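Local atomic coordinates of dehydrogenase (Sinorhizobium meliloti, PDB entry 3UOE), a protein that belongs to the LDH2/MDH2 oxidoreductase family and probably catalyses a dehydrogenase reaction whose natural substrate is not established. Residues 135-140 / 284-289; 163-168 / 267-272; 177-182 / 198-203. All blocks are in the same frame, centred on the assembly; numbering follows the deposited sequence.

Contact 1 (135-140 / 284-289); sequences RNANHM and KGDLLI
The ammonium group of Lys284 reaches back to Asn138, giving its backbone oxygen the one direct hydrogen bond between 135-140 and 284-289 (NZ to O, 2.7 Å). NZ sits above the carbonyl plane, with a C=O...N angle of 101°, and so misses the oxygen lone pairs. Although CB of Lys284 starts out away from 135-140, bends at chi2 and chi4 (94°) fold the chain back; CE passes 3.0 Å from Ala137 O on the way. Within 284-289, NZ also forms a salt bridge with OD2 of Asp286 (3.3 Å, weak as a hydrogen bond), which steadies the lysine end. OD2 also accepts from Ser161 OG, which would help hold the carboxylate in place. An alanine in place of Lys284 would probably leave Asn138 O without this donor and the buried Asp286 without its nearby positive charge.

The aliphatic part of Met140, a selenomethionine, packs against that carboxylate from the other segment. Its chi1 of -70° sets CG anti to the carbonyl carbon and 3.0 Å from Asp286 OD2; the bend at chi2 and the rest of the chain bring CE almost equally near both carboxylate oxygens. Two waters fill in where the chains part. One accepts from Asn136 N and donates to Lys284 O, 2.7 Å from each; the other accepts from Met140 N and, weakly, from Lys284 NZ.

The contact illustrates how a side chain bridges two neighbouring strands where, at their ends, they part. Strands 129-137 and 285-291 run antiparallel, the first turns a corner at Asn136, and the lysine spans the widening gap, with strand 156-161 beyond it and Met113 of helix 109-127 against Met140 and Asp286.

Contact 2 (163-168 / 267-272); sequences SEALVH and NLAPDV
Ser163 meets Val272 through its carbonyl group: CG1 of the valine, anti to its own backbone N (chi1 170°), packs 3.4 Å from Ser163 C, and CB of Val272 lies equally near Ser163 O. The serine hydroxyl turns elsewhere, donating to Glu164 O (2.8 Å) and accepting from Thr179 N. Next in the chain, Glu164 lays its CG against Val272 O at 3.2 Å. Its chain then bends at chi2 and carries the carboxylate to the loop beyond Val272, where OE2 takes the backbone N-H groups of Thr275 and Leu276; OE1 is buried with no partner in the model.

Ala165 makes the closest backbone approach to the short 3-10 turn 269-271. Its single N-H is shared between Ala269 O (a weak, bent bond, 3.3 Å and 133°) and a water 2.9 Å from Ala165 N, and that water donates on to Ala269 O and Val272 O. Beside this polar junction the methyls of Ala165 and Ala269 touch, CB to CB, at 3.8 Å.

The contact thus joins the loop following strand 156-161 to the one leaving helix 246-264. Glu257 of that helix holds Ala269 N, and Tyr306 of the second subunit packs on Leu268 and Pro270.

Contact 3 (177-182 / 198-203); sequences IGTNPV and ATSIVS
Thr199 supplies both direct hydrogen bonds that tie 198-203 to 177-182. Its backbone N gives one to Thr179 O, 3.3 Å away and nearly in line with the carbonyl bond (169°). Its hydroxyl gives the other to Asn180 O at 2.9 Å, approaching from above the carbonyl plane. With OG1 set between the backbone N and the carbonyl carbon (chi1 49°), the hydroxyl falls over two successive carbonyl groups, while CG2 also packs on Asn180 O. OG1 is an acceptor as well: a water donates to it and to Gly178 O, 2.7 Å from each, so three consecutive carbonyl oxygens of 178-180 are reached through one threonine.

The remaining polar atoms of 177-182 look largely to the rest of the fold. Asn180 presents CB to Thr199 OG1 but sends its amide away, ND2 donating to Gly253 O and to Glu257 OE1, which also receives Gly178 N.

Ser200 OG, which donates to Val202 O in its own turn (2.7 Å), lies 3.8 Å from both CB and CG2 of Thr179, a van der Waals contact. Ala198 O is engaged by Lys248 NZ of the second subunit.

What emerges is a general lesson about loops without regular pairing: successive carbonyls can be satisfied by one residue, using its backbone N, its hydroxyl and a water. Here the join between the two loops flanking the hairpin of strands 182-186 and 193-197 is mainly polar, and rests largely on Thr199, whose backbone N and hydroxyl take neighbouring carbonyls.

The three contacts form a chain of neighbours rather than a single cluster. Contact 1 meets contact 2 by packing, Lys284 CB lying 3.8 Å from Val272 CG1. Contact 2 meets contact 3 more firmly: Leu166 N and Val167 N both probably bond to Ile177 O, at 2.9 and 2.8 Å, in a classic beta bulge. Glu257 of helix 246-264 reaches both of these contacts, one carboxylate oxygen to each. Contacts 1 and 3 stay apart, with nearest atoms about 6 Å and centres about 15 Å distant. Tyr306 of the second subunit packs on contacts 2 and 3, tying this region to the dimer.

Contact 1 (135-140 / 284-289)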
loop_
_atom_site.group_PDB
_atom_site.type_symbol
_atom_site.label_atom_id
_atom_site.label_comp_id
_atom_site.label_asym_id
_atom_site.label_seq_id
_atom_site.Cartn_x
_atom_site.Cartn_y
_atom_site.Cartn_z
ATOM N N ARG A 135 -17.952 -7.856 -2.390
ATOM C CA ARG A 135 -18.703 -7.656 -1.161
ATOM C C ARG A 135 -19.416 -8.963 -0.845
ATOM O O ARG A 135 -19.440 -9.870 -1.675
ATOM C CB ARG A 135 -19.723 -6.519 -1.317
ATOM C CG ARG A 135 -20.875 -6.840 -2.265
ATOM C CD ARG A 135 -21.628 -5.582 -2.685
ATOM N NE ARG A 135 -22.795 -5.882 -3.509
ATOM C CZ ARG A 135 -22.776 -6.010 -4.837
ATOM N NH1 ARG A 135 -21.640 -5.868 -5.517
ATOM N NH2 ARG A 135 -23.898 -6.292 -5.491
ATOM N N ASN A 136 -19.977 -9.065 0.356
ATOM C CA ASN A 136 -20.812 -10.205 0.722
ATOM C C ASN A 136 -20.110 -11.543 0.483
ATOM O O ASN A 136 -20.719 -12.501 -0.010
ATOM C CB ASN A 136 -22.146 -10.136 -0.036
ATOM C CG ASN A 136 -23.236 -10.998 0.594
ATOM O OD1 ASN A 136 -23.235 -11.251 1.796
ATOM N ND2 ASN A 136 -24.182 -11.441 -0.228
ATOM N N ALA A 137 -18.824 -11.593 0.827
ATOM C CA ALA A 137 -18.050 -12.836 0.836
ATOM C C ALA A 137 -17.436 -13.069 2.216
ATOM O O ALA A 137 -17.201 -12.129 2.958
ATOM C CB ALA A 137 -16.956 -12.800 -0.225
ATOM N N ASN A 138 -17.164 -14.327 2.550
ATOM C CA ASN A 138 -16.537 -14.650 3.815
ATOM C C ASN A 138 -15.034 -14.434 3.800
ATOM O O ASN A 138 -14.451 -14.021 2.804
ATOM C CB ASN A 138 -16.842 -16.090 4.249
ATOM C CG ASN A 138 -18.245 -16.247 4.800
ATOM O OD1 ASN A 138 -18.456 -16.212 6.020
ATOM N ND2 ASN A 138 -19.217 -16.414 3.906
ATOM N N HIS A 139 -14.426 -14.738 4.935
ATOM C CA HIS A 139 -13.046 -14.382 5.220
ATOM C C HIS A 139 -12.108 -14.985 4.187
ATOM O O HIS A 139 -12.256 -16.147 3.805
ATOM C CB HIS A 139 -12.689 -14.853 6.634
ATOM C CG HIS A 139 -11.395 -14.309 7.145
ATOM N ND1 HIS A 139 -10.228 -15.040 7.142
ATOM C CD2 HIS A 139 -11.084 -13.110 7.691
ATOM C CE1 HIS A 139 -9.255 -14.313 7.656
ATOM N NE2 HIS A 139 -9.744 -13.135 7.989
HETATM N N MSE A 140 -11.144 -14.181 3.749
HETATM C CA MSE A 140 -10.252 -14.529 2.647
HETATM C C MSE A 140 -9.053 -15.358 3.081
HETATM O O MSE A 140 -8.344 -15.933 2.250
HETATM C CB MSE A 140 -9.736 -13.248 1.991
HETATM C CG MSE A 140 -10.799 -12.515 1.228
HETATM SE SE MSE A 140 -11.369 -13.625 -0.268
HETATM C CE MSE A 140 -13.197 -12.908 -0.469
ATOM N N LYS A 284 -17.664 -7.291 5.207
ATOM C CA LYS A 284 -16.408 -6.638 4.874
ATOM C C LYS A 284 -16.235 -6.668 3.345
ATOM O O LYS A 284 -17.072 -7.240 2.631
ATOM C CB LYS A 284 -15.240 -7.331 5.598
ATOM C CG LYS A 284 -14.515 -8.404 4.800
ATOM C CD LYS A 284 -15.382 -9.580 4.472
ATOM C CE LYS A 284 -14.883 -10.300 3.208
ATOM N NZ LYS A 284 -13.981 -11.415 3.524
ATOM N N GLY A 285 -15.179 -6.041 2.838
ATOM C CA GLY A 285 -14.939 -6.015 1.405
ATOM C C GLY A 285 -13.539 -6.478 1.046
ATOM O O GLY A 285 -12.672 -6.587 1.912
ATOM N N ASP A 286 -13.326 -6.755 -0.239
ATOM C CA ASP A 286 -12.025 -7.168 -0.759
ATOM C C ASP A 286 -11.837 -6.554 -2.133
ATOM O O ASP A 286 -12.799 -6.373 -2.872
ATOM C CB ASP A 286 -11.915 -8.690 -0.882
ATOM C CG ASP A 286 -12.790 -9.422 0.119
ATOM O OD1 ASP A 286 -14.003 -9.549 -0.146
ATOM O OD2 ASP A 286 -12.267 -9.860 1.167
ATOM N N LEU A 287 -10.589 -6.233 -2.445
ATOM C CA LEU A 287 -10.208 -5.690 -3.723
ATOM C C LEU A 287 -9.080 -6.531 -4.291
ATOM O O LEU A 287 -8.146 -6.912 -3.573
ATOM C CB LEU A 287 -9.727 -4.248 -3.587
ATOM C CG LEU A 287 -10.723 -3.190 -3.130
ATOM C CD1 LEU A 287 -10.038 -1.823 -2.976
ATOM C CD2 LEU A 287 -11.918 -3.120 -4.087
ATOM N N LEU A 288 -9.188 -6.817 -5.584
ATOM C CA LEU A 288 -8.134 -7.465 -6.337
ATOM C C LEU A 288 -7.813 -6.602 -7.557
ATOM O O LEU A 288 -8.687 -6.295 -8.358
ATOM C CB LEU A 288 -8.570 -8.863 -6.782
ATOM C CG LEU A 288 -7.602 -9.552 -7.749
ATOM C CD1 LEU A 288 -6.289 -9.904 -7.052
ATOM C CD2 LEU A 288 -8.230 -10.789 -8.373
ATOM N N ILE A 289 -6.563 -6.180 -7.674
ATOM C CA ILE A 289 -6.129 -5.442 -8.846
ATOM C C ILE A 289 -5.082 -6.257 -9.571
ATOM O O ILE A 289 -4.056 -6.613 -8.993
ATOM C CB ILE A 289 -5.511 -4.097 -8.473
ATOM C CG1 ILE A 289 -6.577 -3.167 -7.912
ATOM C CG2 ILE A 289 -4.835 -3.467 -9.690
ATOM C CD1 ILE A 289 -6.029 -2.160 -6.936
HETATM O O HOH W 1 -19.678 -7.009 2.044
HETATM O O HOH W 2 -10.883 -11.367 4.557
#

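Contact 2 (163-168 / 267-272)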
loop_
_atom_site.group_PDB
_atom_site.type_symbol
_atom_site.label_atom_id
_atom_site.label_comp_id
_atom_site.label_asym_id
_atom_site.label_seq_id
_atom_site.Cartn_x
_atom_site.Cartn_y
_atom_site.Cartn_z
ATOM N N SER A 163 -12.003 -5.822 7.643
ATOM C CA SER A 163 -12.424 -6.683 8.750
ATOM C C SER A 163 -13.268 -5.942 9.777
ATOM O O SER A 163 -13.582 -4.776 9.595
ATOM C CB SER A 163 -11.188 -7.232 9.461
ATOM O OG SER A 163 -10.633 -6.230 10.288
ATOM N N GLU A 164 -13.631 -6.643 10.851
ATOM C CA GLU A 164 -14.206 -6.024 12.034
ATOM C C GLU A 164 -13.248 -4.949 12.535
ATOM O O GLU A 164 -12.026 -5.089 12.415
ATOM C CB GLU A 164 -14.401 -7.049 13.159
ATOM C CG GLU A 164 -15.614 -7.968 13.036
ATOM C CD GLU A 164 -15.332 -9.215 12.211
ATOM O OE1 GLU A 164 -14.358 -9.213 11.419
ATOM O OE2 GLU A 164 -16.091 -10.205 12.360
ATOM N N ALA A 165 -13.805 -3.885 13.098
ATOM C CA ALA A 165 -13.008 -2.845 13.727
ATOM C C ALA A 165 -12.192 -3.447 14.869
ATOM O O ALA A 165 -12.741 -3.829 15.900
ATOM C CB ALA A 165 -13.921 -1.731 14.245
ATOM N N LEU A 166 -10.881 -3.543 14.684
ATOM C CA LEU A 166 -10.026 -4.156 15.692
ATOM C C LEU A 166 -8.827 -3.292 16.043
ATOM O O LEU A 166 -8.115 -3.573 17.010
ATOM C CB LEU A 166 -9.537 -5.520 15.207
ATOM C CG LEU A 166 -10.649 -6.544 14.991
ATOM C CD1 LEU A 166 -10.133 -7.737 14.191
ATOM C CD2 LEU A 166 -11.261 -6.967 16.330
ATOM N N VAL A 167 -8.624 -2.233 15.270
ATOM C CA VAL A 167 -7.388 -1.463 15.316
ATOM C C VAL A 167 -7.701 -0.013 15.625
ATOM O O VAL A 167 -8.591 0.575 15.014
ATOM C CB VAL A 167 -6.674 -1.519 13.943
ATOM C CG1 VAL A 167 -5.443 -0.606 13.914
ATOM C CG2 VAL A 167 -6.311 -2.968 13.582
ATOM N N HIS A 168 -6.977 0.584 16.560
ATOM C CA HIS A 168 -7.220 1.994 16.849
ATOM C C HIS A 168 -6.375 2.884 15.961
ATOM O O HIS A 168 -5.317 2.477 15.504
ATOM C CB HIS A 168 -6.986 2.322 18.328
ATOM C CG HIS A 168 -5.596 2.057 18.805
ATOM N ND1 HIS A 168 -4.517 2.833 18.437
ATOM C CD2 HIS A 168 -5.115 1.129 19.668
ATOM C CE1 HIS A 168 -3.427 2.382 19.030
ATOM N NE2 HIS A 168 -3.762 1.346 19.785
ATOM N N ASN A 267 -19.223 -2.583 4.177
ATOM C CA ASN A 267 -19.335 -1.680 5.315
ATOM C C ASN A 267 -17.994 -1.258 5.909
ATOM O O ASN A 267 -17.012 -2.013 5.870
ATOM C CB ASN A 267 -20.236 -2.296 6.383
ATOM C CG ASN A 267 -21.686 -2.339 5.947
ATOM O OD1 ASN A 267 -22.194 -3.375 5.547
ATOM N ND2 ASN A 267 -22.341 -1.196 5.979
ATOM N N LEU A 268 -17.958 -0.042 6.443
ATOM C CA LEU A 268 -16.807 0.424 7.206
ATOM C C LEU A 268 -16.633 -0.402 8.489
ATOM O O LEU A 268 -17.623 -0.856 9.083
ATOM C CB LEU A 268 -16.953 1.904 7.545
ATOM C CG LEU A 268 -16.725 2.962 6.450
ATOM C CD1 LEU A 268 -15.441 2.718 5.659
ATOM C CD2 LEU A 268 -17.936 3.063 5.534
ATOM N N ALA A 269 -15.381 -0.573 8.912
ATOM C CA ALA A 269 -15.029 -1.444 10.041
ATOM C C ALA A 269 -16.003 -1.463 11.213
ATOM O O ALA A 269 -16.415 -2.541 11.637
ATOM C CB ALA A 269 -13.596 -1.162 10.541
ATOM N N PRO A 270 -16.362 -0.281 11.755
ATOM C CA PRO A 270 -17.230 -0.294 12.944
ATOM C C PRO A 270 -18.552 -1.052 12.719
ATOM O O PRO A 270 -19.150 -1.528 13.681
ATOM C CB PRO A 270 -17.506 1.201 13.200
ATOM C CG PRO A 270 -16.349 1.920 12.567
ATOM C CD PRO A 270 -16.026 1.094 11.336
ATOM N N ASP A 271 -18.995 -1.166 11.470
ATOM C CA ASP A 271 -20.239 -1.867 11.162
ATOM C C ASP A 271 -19.991 -3.285 10.687
ATOM O O ASP A 271 -20.936 -3.997 10.325
ATOM C CB ASP A 271 -21.023 -1.121 10.078
ATOM C CG ASP A 271 -21.341 0.302 10.474
ATOM O OD1 ASP A 271 -21.119 1.221 9.654
ATOM O OD2 ASP A 271 -21.788 0.496 11.620
ATOM N N VAL A 272 -18.730 -3.700 10.674
ATOM C CA VAL A 272 -18.391 -4.991 10.086
ATOM C C VAL A 272 -18.517 -6.146 11.076
ATOM O O VAL A 272 -18.039 -6.059 12.208
ATOM C CB VAL A 272 -16.973 -4.969 9.461
ATOM C CG1 VAL A 272 -16.528 -6.381 9.059
ATOM C CG2 VAL A 272 -16.937 -4.018 8.264
HETATM O O HOH W 3 -16.518 -4.340 13.990
#

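Contact 3 (177-182 / 198-203)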
loop_
_atom_site.group_PDB
_atom_site.type_symbol
_atom_site.label_atom_id
_atom_site.label_comp_id
_atom_site.label_asym_id
_atom_site.label_seq_id
_atom_site.Cartn_x
_atom_site.Cartn_y
_atom_site.Cartn_z
ATOM N N ILE A 177 -10.825 0.662 13.010
ATOM C CA ILE A 177 -10.252 0.317 11.716
ATOM C C ILE A 177 -9.998 -1.192 11.700
ATOM O O ILE A 177 -9.732 -1.794 12.748
ATOM C CB ILE A 177 -8.924 1.099 11.500
ATOM C CG1 ILE A 177 -9.176 2.612 11.604
ATOM C CG2 ILE A 177 -8.256 0.737 10.169
ATOM C CD1 ILE A 177 -7.912 3.442 11.838
ATOM N N GLY A 178 -10.084 -1.807 10.524
ATOM C CA GLY A 178 -9.845 -3.236 10.410
ATOM C C GLY A 178 -8.361 -3.558 10.404
ATOM O O GLY A 178 -7.526 -2.645 10.347
ATOM N N THR A 179 -8.022 -4.846 10.461
ATOM C CA THR A 179 -6.621 -5.251 10.384
ATOM C C THR A 179 -6.042 -4.993 8.991
ATOM O O THR A 179 -4.829 -4.895 8.823
ATOM C CB THR A 179 -6.422 -6.725 10.792
ATOM O OG1 THR A 179 -7.300 -7.556 10.029
ATOM C CG2 THR A 179 -6.714 -6.911 12.275
ATOM N N ASN A 180 -6.930 -4.904 8.000
ATOM C CA ASN A 180 -6.628 -4.372 6.657
ATOM C C ASN A 180 -5.278 -4.718 6.052
ATOM O O ASN A 180 -4.426 -3.842 5.869
ATOM C CB ASN A 180 -6.820 -2.855 6.623
ATOM C CG ASN A 180 -8.220 -2.449 7.013
ATOM O OD1 ASN A 180 -9.069 -3.306 7.287
ATOM N ND2 ASN A 180 -8.478 -1.142 7.041
ATOM N N PRO A 181 -5.093 -5.994 5.709
ATOM C CA PRO A 181 -3.878 -6.430 5.027
ATOM C C PRO A 181 -3.888 -5.985 3.566
ATOM O O PRO A 181 -4.955 -5.839 2.942
ATOM C CB PRO A 181 -3.966 -7.962 5.075
ATOM C CG PRO A 181 -5.319 -8.304 5.621
ATOM C CD PRO A 181 -6.115 -7.048 5.783
ATOM N N VAL A 182 -2.691 -5.770 3.031
ATOM C CA VAL A 182 -2.510 -5.666 1.599
ATOM C C VAL A 182 -1.421 -6.643 1.173
ATOM O O VAL A 182 -0.403 -6.778 1.843
ATOM C CB VAL A 182 -2.125 -4.248 1.178
ATOM C CG1 VAL A 182 -0.886 -3.787 1.935
ATOM C CG2 VAL A 182 -1.893 -4.203 -0.325
ATOM N N ALA A 198 -0.280 -7.092 7.307
ATOM C CA ALA A 198 -1.343 -6.404 8.006
ATOM C C ALA A 198 -0.841 -5.009 8.319
ATOM O O ALA A 198 0.342 -4.815 8.624
ATOM C CB ALA A 198 -1.706 -7.138 9.294
ATOM N N THR A 199 -1.737 -4.035 8.237
ATOM C CA THR A 199 -1.390 -2.675 8.609
ATOM C C THR A 199 -1.522 -2.489 10.117
ATOM O O THR A 199 -1.203 -1.423 10.651
ATOM C CB THR A 199 -2.250 -1.651 7.841
ATOM O OG1 THR A 199 -3.627 -2.023 7.932
ATOM C CG2 THR A 199 -1.851 -1.638 6.376
ATOM N N SER A 200 -2.007 -3.524 10.804
ATOM C CA SER A 200 -1.956 -3.541 12.261
ATOM C C SER A 200 -0.608 -4.118 12.697
ATOM O O SER A 200 0.059 -4.808 11.927
ATOM C CB SER A 200 -3.110 -4.350 12.852
ATOM O OG SER A 200 -3.113 -5.677 12.354
ATOM N N ILE A 201 -0.202 -3.827 13.924
ATOM C CA ILE A 201 1.103 -4.262 14.393
ATOM C C ILE A 201 1.112 -5.774 14.619
ATOM O O ILE A 201 2.163 -6.421 14.570
ATOM C CB ILE A 201 1.490 -3.552 15.696
ATOM C CG1 ILE A 201 2.963 -3.803 16.019
ATOM C CG2 ILE A 201 0.588 -4.005 16.836
ATOM C CD1 ILE A 201 3.445 -3.030 17.219
ATOM N N VAL A 202 -0.072 -6.322 14.874
ATOM C CA VAL A 202 -0.243 -7.754 15.030
ATOM C C VAL A 202 -1.653 -8.132 14.590
ATOM O O VAL A 202 -2.538 -7.271 14.513
ATOM C CB VAL A 202 0.001 -8.198 16.492
ATOM C CG1 VAL A 202 -1.148 -7.771 17.392
ATOM C CG2 VAL A 202 0.192 -9.685 16.562
ATOM N N SER A 203 -1.850 -9.411 14.287
ATOM C CA SER A 203 -3.171 -9.939 13.957
ATOM C C SER A 203 -4.013 -10.190 15.216
ATOM O O SER A 203 -3.481 -10.495 16.276
ATOM C CB SER A 203 -3.024 -11.245 13.179
ATOM O OG SER A 203 -4.297 -11.765 12.817
HETATM O O HOH W 4 -5.040 -1.660 10.145
#